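Local coordinates for protein cytochrome c2 (Blastochloris viridis, PDB 1CO6) that carries electrons through a covalently attached heme c, donating them to oxidised bacteriochlorophyll in photosynthetic electron transport, at residues 34-39 against 54-60; 1-7 against 91-96. All coordinates share one frame; numbering follows the deposited sequence.

In the fold
Both contacts are partly buried, and contact 1 is the nearer to the middle of the chain, its centre about 10 Å from the chain centre against about 13 Å for contact 2. Contact 1 (34-39 with 54-60) joins two loops beside the heme and relies on backbone hydrogen bonds and a bound propionate. Contact 2 (1-7 with 91-96) crosses two helices, with close backbone packing at a glycine and waters at its margin. Along the sequence the first is nested within the loop that the second closes. Helix 87-98 connects them: I94 CG2 lies 3.6 Å from E60 CD, while L34 and F35 of segment 34-39 rest on I97.

Contact 1 of 2, residues 34-39 against 54-60; sequences LFGRHS and SGITWTE. With HEC (heme c), chain B.
L34 and W58 meet with the methyl CD1 over the indole: CD1 stands 4.1 Å from the centroid of the five-membered ring, 24° off its normal. L34 CG lies anti to the backbone N (chi1 175°), which carries CD1 there. Heme methyl CMA lies over a face of the same indole, offset toward the rim, and I56 CG2 fills the opposite face above its centre, so the ring is sandwiched between aliphatic groups, which limits its rotation. Its N-H is spent on the heme propionate, W58 NE1 donating to O1A over 3.0 Å. The other oxygen, O2A, takes R37 NH1 at 3.1 Å and 172°, in the guanidinium plane and at its edge; NH1 also bonds V30 O. With W58 and R37 among its donors, the carboxylate is probably stabilised as an anion.

Behind these groups the backbones are laced together. W58 N bonds to R37 O (2.8 Å), while W58 O accepts G36 N at 2.7 Å. S39 N reaches I56 O at 2.8 Å. The type II turn L34-R37 places G36 N and R37 O for this pairing. Farther out, the hydroxyls of S39 and S54 lie 2.8 Å apart beside N51 O, and S54 OG accepts I56 N in an ST turn. Tryptophan and arginine on a buried propionate are a hallmark of the cytochrome c heme pocket.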
loop_
_atom_site.group_PDB
_atom_site.type_symbol
_atom_site.label_atom_id
_atom_site.label_comp_id
_atom_site.label_asym_id
_atom_site.label_seq_id
_atom_site.Cartn_x
_atom_site.Cartn_y
_atom_site.Cartn_z
ATOM N N LEU A 34 -1.062 5.944 -4.114
ATOM C CA LEU A 34 0.139 5.381 -3.534
ATOM C C LEU A 34 1.401 5.488 -4.402
ATOM O O LEU A 34 2.460 5.947 -3.865
ATOM C CB LEU A 34 -0.134 3.905 -3.100
ATOM C CG LEU A 34 1.135 3.230 -2.605
ATOM C CD1 LEU A 34 1.557 3.675 -1.185
ATOM C CD2 LEU A 34 0.888 1.725 -2.601
ATOM N N PHE A 35 1.351 5.049 -5.666
ATOM C CA PHE A 35 2.606 5.043 -6.470
ATOM C C PHE A 35 3.126 6.442 -6.757
ATOM O O PHE A 35 2.344 7.249 -7.250
ATOM C CB PHE A 35 2.434 4.150 -7.716
ATOM C CG PHE A 35 2.114 2.727 -7.284
ATOM C CD1 PHE A 35 3.105 1.969 -6.673
ATOM C CD2 PHE A 35 0.835 2.212 -7.498
ATOM C CE1 PHE A 35 2.817 0.675 -6.243
ATOM C CE2 PHE A 35 0.519 0.896 -7.067
ATOM C CZ PHE A 35 1.523 0.162 -6.438
ATOM N N GLY A 36 4.406 6.634 -6.471
ATOM C CA GLY A 36 5.089 7.921 -6.695
ATOM C C GLY A 36 5.210 8.694 -5.416
ATOM O O GLY A 36 6.053 9.609 -5.322
ATOM N N ARG A 37 4.372 8.325 -4.429
ATOM C CA ARG A 37 4.422 9.088 -3.140
ATOM C C ARG A 37 5.585 8.639 -2.254
ATOM O O ARG A 37 6.042 7.478 -2.336
ATOM C CB ARG A 37 3.031 9.067 -2.543
ATOM C CG ARG A 37 2.678 8.115 -1.415
ATOM C CD ARG A 37 1.293 8.559 -0.867
ATOM N NE ARG A 37 0.995 7.601 0.190
ATOM C CZ ARG A 37 -0.153 6.936 0.424
ATOM N NH1 ARG A 37 -0.253 6.062 1.454
ATOM N NH2 ARG A 37 -1.231 7.096 -0.351
ATOM N N HIS A 38 6.115 9.581 -1.474
ATOM C CA HIS A 38 7.213 9.341 -0.504
ATOM C C HIS A 38 6.589 8.687 0.721
ATOM O O HIS A 38 5.442 8.983 1.109
ATOM C CB HIS A 38 7.958 10.662 -0.141
ATOM C CG HIS A 38 8.839 11.087 -1.277
ATOM N ND1 HIS A 38 10.202 11.186 -1.227
ATOM C CD2 HIS A 38 8.505 11.379 -2.578
ATOM C CE1 HIS A 38 10.658 11.552 -2.426
ATOM N NE2 HIS A 38 9.654 11.661 -3.273
ATOM N N SER A 39 7.288 7.761 1.317
ATOM C CA SER A 39 6.706 7.069 2.512
ATOM C C SER A 39 6.505 8.059 3.649
ATOM O O SER A 39 7.252 9.054 3.776
ATOM C CB SER A 39 7.545 5.872 2.958
ATOM O OG SER A 39 8.837 6.277 3.333
ATOM N N SER A 54 12.458 6.366 6.474
ATOM C CA SER A 54 13.075 5.382 5.574
ATOM C C SER A 54 13.637 5.957 4.295
ATOM O O SER A 54 14.505 5.251 3.718
ATOM C CB SER A 54 12.054 4.299 5.219
ATOM O OG SER A 54 11.035 4.780 4.319
ATOM N N GLY A 55 13.107 7.057 3.843
ATOM C CA GLY A 55 13.566 7.672 2.565
ATOM C C GLY A 55 13.033 6.946 1.348
ATOM O O GLY A 55 13.531 7.101 0.206
ATOM N N ILE A 56 11.997 6.128 1.529
ATOM C CA ILE A 56 11.479 5.384 0.384
ATOM C C ILE A 56 10.484 6.215 -0.425
ATOM O O ILE A 56 9.685 7.015 0.060
ATOM C CB ILE A 56 10.751 4.070 0.869
ATOM C CG1 ILE A 56 11.773 2.984 1.210
ATOM C CG2 ILE A 56 9.648 3.530 -0.075
ATOM C CD1 ILE A 56 11.127 1.754 1.910
ATOM N N THR A 57 10.577 5.941 -1.725
ATOM C CA THR A 57 9.609 6.502 -2.680
ATOM C C THR A 57 8.878 5.246 -3.196
ATOM O O THR A 57 9.570 4.289 -3.648
ATOM C CB THR A 57 10.223 7.356 -3.844
ATOM O OG1 THR A 57 10.865 8.445 -3.126
ATOM C CG2 THR A 57 9.137 7.825 -4.822
ATOM N N TRP A 58 7.559 5.252 -3.179
ATOM C CA TRP A 58 6.810 4.061 -3.622
ATOM C C TRP A 58 6.650 3.894 -5.125
ATOM O O TRP A 58 5.679 4.370 -5.707
ATOM C CB TRP A 58 5.423 4.001 -2.941
ATOM C CG TRP A 58 5.530 3.853 -1.466
ATOM C CD1 TRP A 58 5.187 4.780 -0.537
ATOM C CD2 TRP A 58 5.992 2.708 -0.750
ATOM N NE1 TRP A 58 5.391 4.263 0.724
ATOM C CE2 TRP A 58 5.860 2.992 0.621
ATOM C CE3 TRP A 58 6.469 1.442 -1.149
ATOM C CZ2 TRP A 58 6.258 2.096 1.619
ATOM C CZ3 TRP A 58 6.856 0.546 -0.166
ATOM C CH2 TRP A 58 6.719 0.849 1.194
ATOM N N THR A 59 7.594 3.212 -5.676
ATOM C CA THR A 59 7.606 2.863 -7.108
ATOM C C THR A 59 7.038 1.446 -7.070
ATOM O O THR A 59 6.986 0.848 -5.971
ATOM C CB THR A 59 9.086 2.871 -7.671
ATOM O OG1 THR A 59 9.826 1.827 -6.973
ATOM C CG2 THR A 59 9.816 4.221 -7.570
ATOM N N GLU A 60 6.694 0.933 -8.242
ATOM C CA GLU A 60 6.198 -0.442 -8.378
ATOM C C GLU A 60 7.198 -1.476 -7.931
ATOM O O GLU A 60 6.786 -2.409 -7.208
ATOM C CB GLU A 60 5.774 -0.803 -9.796
ATOM C CG GLU A 60 4.456 -0.210 -10.283
ATOM C CD GLU A 60 3.955 -0.861 -11.549
ATOM O OE1 GLU A 60 4.203 -2.016 -11.891
ATOM O OE2 GLU A 60 3.244 -0.062 -12.195
HETATM FE FE HEC B . -0.284 -1.872 5.198
HETATM C CHA HEC B . 1.539 0.858 5.845
HETATM C CHB HEC B . 0.284 -1.499 1.839
HETATM C CHC HEC B . -1.949 -4.851 4.570
HETATM C CHD HEC B . -1.262 -2.033 8.512
HETATM N NA HEC B . 0.709 -0.543 4.046
HETATM C C1A HEC B . 1.545 0.469 4.507
HETATM C C2A HEC B . 2.271 1.023 3.398
HETATM C C3A HEC B . 1.917 0.347 2.296
HETATM C C4A HEC B . 0.947 -0.658 2.671
HETATM C CMA HEC B . 2.423 0.537 0.846
HETATM C CAA HEC B . 3.215 2.264 3.480
HETATM C CBA HEC B . 2.313 3.532 3.407
HETATM C CGA HEC B . 2.993 4.879 3.395
HETATM O O1A HEC B . 4.212 4.895 3.405
HETATM O O2A HEC B . 2.203 5.856 3.379
HETATM N NB HEC B . -0.754 -2.926 3.568
HETATM C C1B HEC B . -0.470 -2.555 2.247
HETATM C C2B HEC B . -1.020 -3.563 1.373
HETATM C C3B HEC B . -1.598 -4.503 2.125
HETATM C C4B HEC B . -1.473 -4.119 3.498
HETATM C CMB HEC B . -0.884 -3.468 -0.162
HETATM C CAB HEC B . -2.349 -5.763 1.576
HETATM C CBB HEC B . -1.505 -6.755 1.032
HETATM N NC HEC B . -1.372 -3.172 6.322
HETATM C C1C HEC B . -1.954 -4.334 5.870
HETATM C C2C HEC B . -2.627 -4.964 6.992
HETATM C C3C HEC B . -2.409 -4.220 8.083
HETATM C C4C HEC B . -1.651 -3.065 7.679
HETATM C CMC HEC B . -3.387 -6.302 6.891
HETATM C CAC HEC B . -3.007 -4.475 9.528
HETATM C CBC HEC B . -2.767 -5.687 10.197
HETATM N ND HEC B . 0.041 -0.761 6.842
HETATM C C1D HEC B . -0.400 -1.028 8.139
HETATM C C2D HEC B . 0.217 -0.051 9.040
HETATM C C3D HEC B . 0.972 0.762 8.301
HETATM C C4D HEC B . 0.895 0.320 6.936
HETATM C CMD HEC B . -0.038 -0.042 10.570
HETATM C CAD HEC B . 1.896 1.913 8.783
HETATM C CBD HEC B . 3.361 1.393 8.937
HETATM C CGD HEC B . 4.220 2.247 9.851
HETATM O O1D HEC B . 5.278 1.623 10.169
HETATM O O2D HEC B . 3.880 3.405 10.193
HETATM O O HOH W 1 11.418 9.862 0.562
#

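Contact 2 of 2, residues 1-7 against 91-96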
loop_
_atom_site.group_PDB
_atom_site.type_symbol
_atom_site.label_atom_id
_atom_site.label_comp_id
_atom_site.label_asym_id
_atom_site.label_seq_id
_atom_site.Cartn_x
_atom_site.Cartn_y
_atom_site.Cartn_z
ATOM N N GLN A 1 -1.477 -5.834 -14.205
ATOM C CA GLN A 1 -2.193 -7.107 -14.332
ATOM C C GLN A 1 -3.695 -6.935 -14.400
ATOM O O GLN A 1 -4.143 -5.983 -15.076
ATOM C CB GLN A 1 -1.729 -8.046 -13.239
ATOM C CG GLN A 1 -1.609 -9.451 -13.758
ATOM C CD GLN A 1 -0.430 -9.678 -14.642
ATOM O OE1 GLN A 1 0.261 -10.679 -14.468
ATOM N NE2 GLN A 1 -0.215 -8.736 -15.563
ATOM N N ASP A 2 -4.461 -7.788 -13.762
ATOM C CA ASP A 2 -5.935 -7.733 -13.763
ATOM C C ASP A 2 -6.504 -7.059 -12.512
ATOM O O ASP A 2 -6.462 -7.615 -11.404
ATOM C CB ASP A 2 -6.402 -9.180 -13.946
ATOM C CG ASP A 2 -7.908 -9.281 -14.067
ATOM O OD1 ASP A 2 -8.596 -8.274 -13.951
ATOM O OD2 ASP A 2 -8.385 -10.408 -14.327
ATOM N N ALA A 3 -7.053 -5.878 -12.661
ATOM C CA ALA A 3 -7.608 -5.076 -11.560
ATOM C C ALA A 3 -8.729 -5.769 -10.834
ATOM O O ALA A 3 -8.820 -5.691 -9.594
ATOM C CB ALA A 3 -7.917 -3.658 -12.029
ATOM N N ALA A 4 -9.580 -6.506 -11.543
ATOM C CA ALA A 4 -10.695 -7.262 -10.934
ATOM C C ALA A 4 -10.120 -8.278 -9.947
ATOM O O ALA A 4 -10.617 -8.454 -8.809
ATOM C CB ALA A 4 -11.557 -7.930 -12.014
ATOM N N SER A 5 -9.071 -8.930 -10.403
ATOM C CA SER A 5 -8.330 -9.917 -9.618
ATOM C C SER A 5 -7.579 -9.224 -8.460
ATOM O O SER A 5 -7.585 -9.827 -7.372
ATOM C CB SER A 5 -7.326 -10.774 -10.361
ATOM O OG SER A 5 -7.999 -11.486 -11.393
ATOM N N GLY A 6 -7.028 -8.047 -8.680
ATOM C CA GLY A 6 -6.312 -7.350 -7.594
ATOM C C GLY A 6 -7.266 -6.928 -6.475
ATOM O O GLY A 6 -6.896 -6.843 -5.288
ATOM N N GLU A 7 -8.512 -6.689 -6.884
ATOM C CA GLU A 7 -9.551 -6.266 -5.950
ATOM C C GLU A 7 -9.741 -7.329 -4.882
ATOM O O GLU A 7 -9.900 -6.962 -3.700
ATOM C CB GLU A 7 -10.872 -5.904 -6.620
ATOM C CG GLU A 7 -11.904 -5.323 -5.624
ATOM C CD GLU A 7 -13.090 -4.694 -6.256
ATOM O OE1 GLU A 7 -13.360 -4.747 -7.437
ATOM O OE2 GLU A 7 -13.798 -4.073 -5.435
ATOM N N SER A 91 1.228 -8.668 -8.816
ATOM C CA SER A 91 0.942 -8.039 -10.132
ATOM C C SER A 91 -0.519 -7.617 -10.195
ATOM O O SER A 91 -0.838 -6.487 -10.617
ATOM C CB SER A 91 1.366 -8.971 -11.269
ATOM O OG SER A 91 2.760 -9.222 -11.210
ATOM N N ASP A 92 -1.460 -8.422 -9.734
ATOM C CA ASP A 92 -2.903 -8.078 -9.745
ATOM C C ASP A 92 -3.199 -6.910 -8.784
ATOM O O ASP A 92 -3.893 -5.952 -9.137
ATOM C CB ASP A 92 -3.794 -9.290 -9.451
ATOM C CG ASP A 92 -3.724 -10.274 -10.639
ATOM O OD1 ASP A 92 -3.406 -9.898 -11.760
ATOM O OD2 ASP A 92 -3.962 -11.454 -10.359
ATOM N N LEU A 93 -2.595 -7.080 -7.585
ATOM C CA LEU A 93 -2.727 -6.049 -6.541
ATOM C C LEU A 93 -2.309 -4.669 -7.027
ATOM O O LEU A 93 -2.984 -3.649 -6.767
ATOM C CB LEU A 93 -1.859 -6.600 -5.377
ATOM C CG LEU A 93 -1.812 -5.626 -4.195
ATOM C CD1 LEU A 93 -3.234 -5.469 -3.657
ATOM C CD2 LEU A 93 -0.834 -6.193 -3.162
ATOM N N ILE A 94 -1.143 -4.604 -7.659
ATOM C CA ILE A 94 -0.616 -3.389 -8.261
ATOM C C ILE A 94 -1.645 -2.831 -9.249
ATOM O O ILE A 94 -1.930 -1.595 -9.148
ATOM C CB ILE A 94 0.759 -3.564 -8.973
ATOM C CG1 ILE A 94 1.872 -3.864 -7.966
ATOM C CG2 ILE A 94 1.111 -2.287 -9.830
ATOM C CD1 ILE A 94 3.189 -4.405 -8.591
ATOM N N ALA A 95 -2.183 -3.671 -10.118
ATOM C CA ALA A 95 -3.178 -3.198 -11.115
ATOM C C ALA A 95 -4.376 -2.501 -10.461
ATOM O O ALA A 95 -4.838 -1.418 -10.903
ATOM C CB ALA A 95 -3.616 -4.386 -11.959
ATOM N N TYR A 96 -4.855 -3.118 -9.363
ATOM C CA TYR A 96 -5.998 -2.578 -8.628
ATOM C C TYR A 96 -5.731 -1.205 -7.985
ATOM O O TYR A 96 -6.492 -0.245 -8.092
ATOM C CB TYR A 96 -6.448 -3.607 -7.555
ATOM C CG TYR A 96 -7.624 -3.044 -6.772
ATOM C CD1 TYR A 96 -8.903 -2.875 -7.320
ATOM C CD2 TYR A 96 -7.429 -2.703 -5.424
ATOM C CE1 TYR A 96 -9.983 -2.380 -6.563
ATOM C CE2 TYR A 96 -8.479 -2.191 -4.647
ATOM C CZ TYR A 96 -9.744 -2.037 -5.243
ATOM O OH TYR A 96 -10.701 -1.489 -4.457
HETATM O O HOH W 2 0.932 -5.057 -12.404
HETATM O O HOH W 3 -5.125 -12.780 -12.569
HETATM O O HOH W 4 -13.181 -1.123 -5.695
#
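The backbone oxygen of D92 is met from two directions of the chain: a CA-H...O contact from G6, whose CA lies 3.2 Å from D92 O, and the intrahelical hydrogen bond from Y96 N at 3.0 Å. Because G6 carries no side chain, its main chain can settle directly on helix 91-96, with CA on D92 O and the carbonyl carbon against Y96 CB. The axes of helices 3-7 and 91-96 accordingly approach to 6.7 Å, running at 101° to one another.

Beyond the glycine, Y96 crosses E7 at a slant. With CG anti to the backbone N (chi1 179°), the phenol turns toward helix 3-14, and E7 CA sits over its face, 3.8 Å from the ring centroid. The planes of the E7 carboxylate and the ring are only 19° apart, and a water in the ring plane joins E7 OE2 to Y96 OH, 2.8 Å from the hydroxyl. F10 and F100 also meet this ring.

At the other end, the N-terminal residues pass over A95 and S91. A95 CB abuts Q1 N at 3.4 Å, and a water links that same nitrogen to S91 O. D92 faces the start of helix 3-14: OD2 receives a hydrogen bond from a water at 2.8 Å, whereas the bond from D2 N to OD1 is less certain, since OD1 is modelled too near Q1. D2 itself is the N-cap, weakly accepting A4 N.

Chemically, then, the crossing depends on main-chain proximity at G6 and on the Y96 face, with water-bridged polar atoms at its ends. The positive end of the helix 3-14 dipole probably favours D2, its N-cap, and may offset some of the repulsion between the neighbouring carboxylates of D2 and D92.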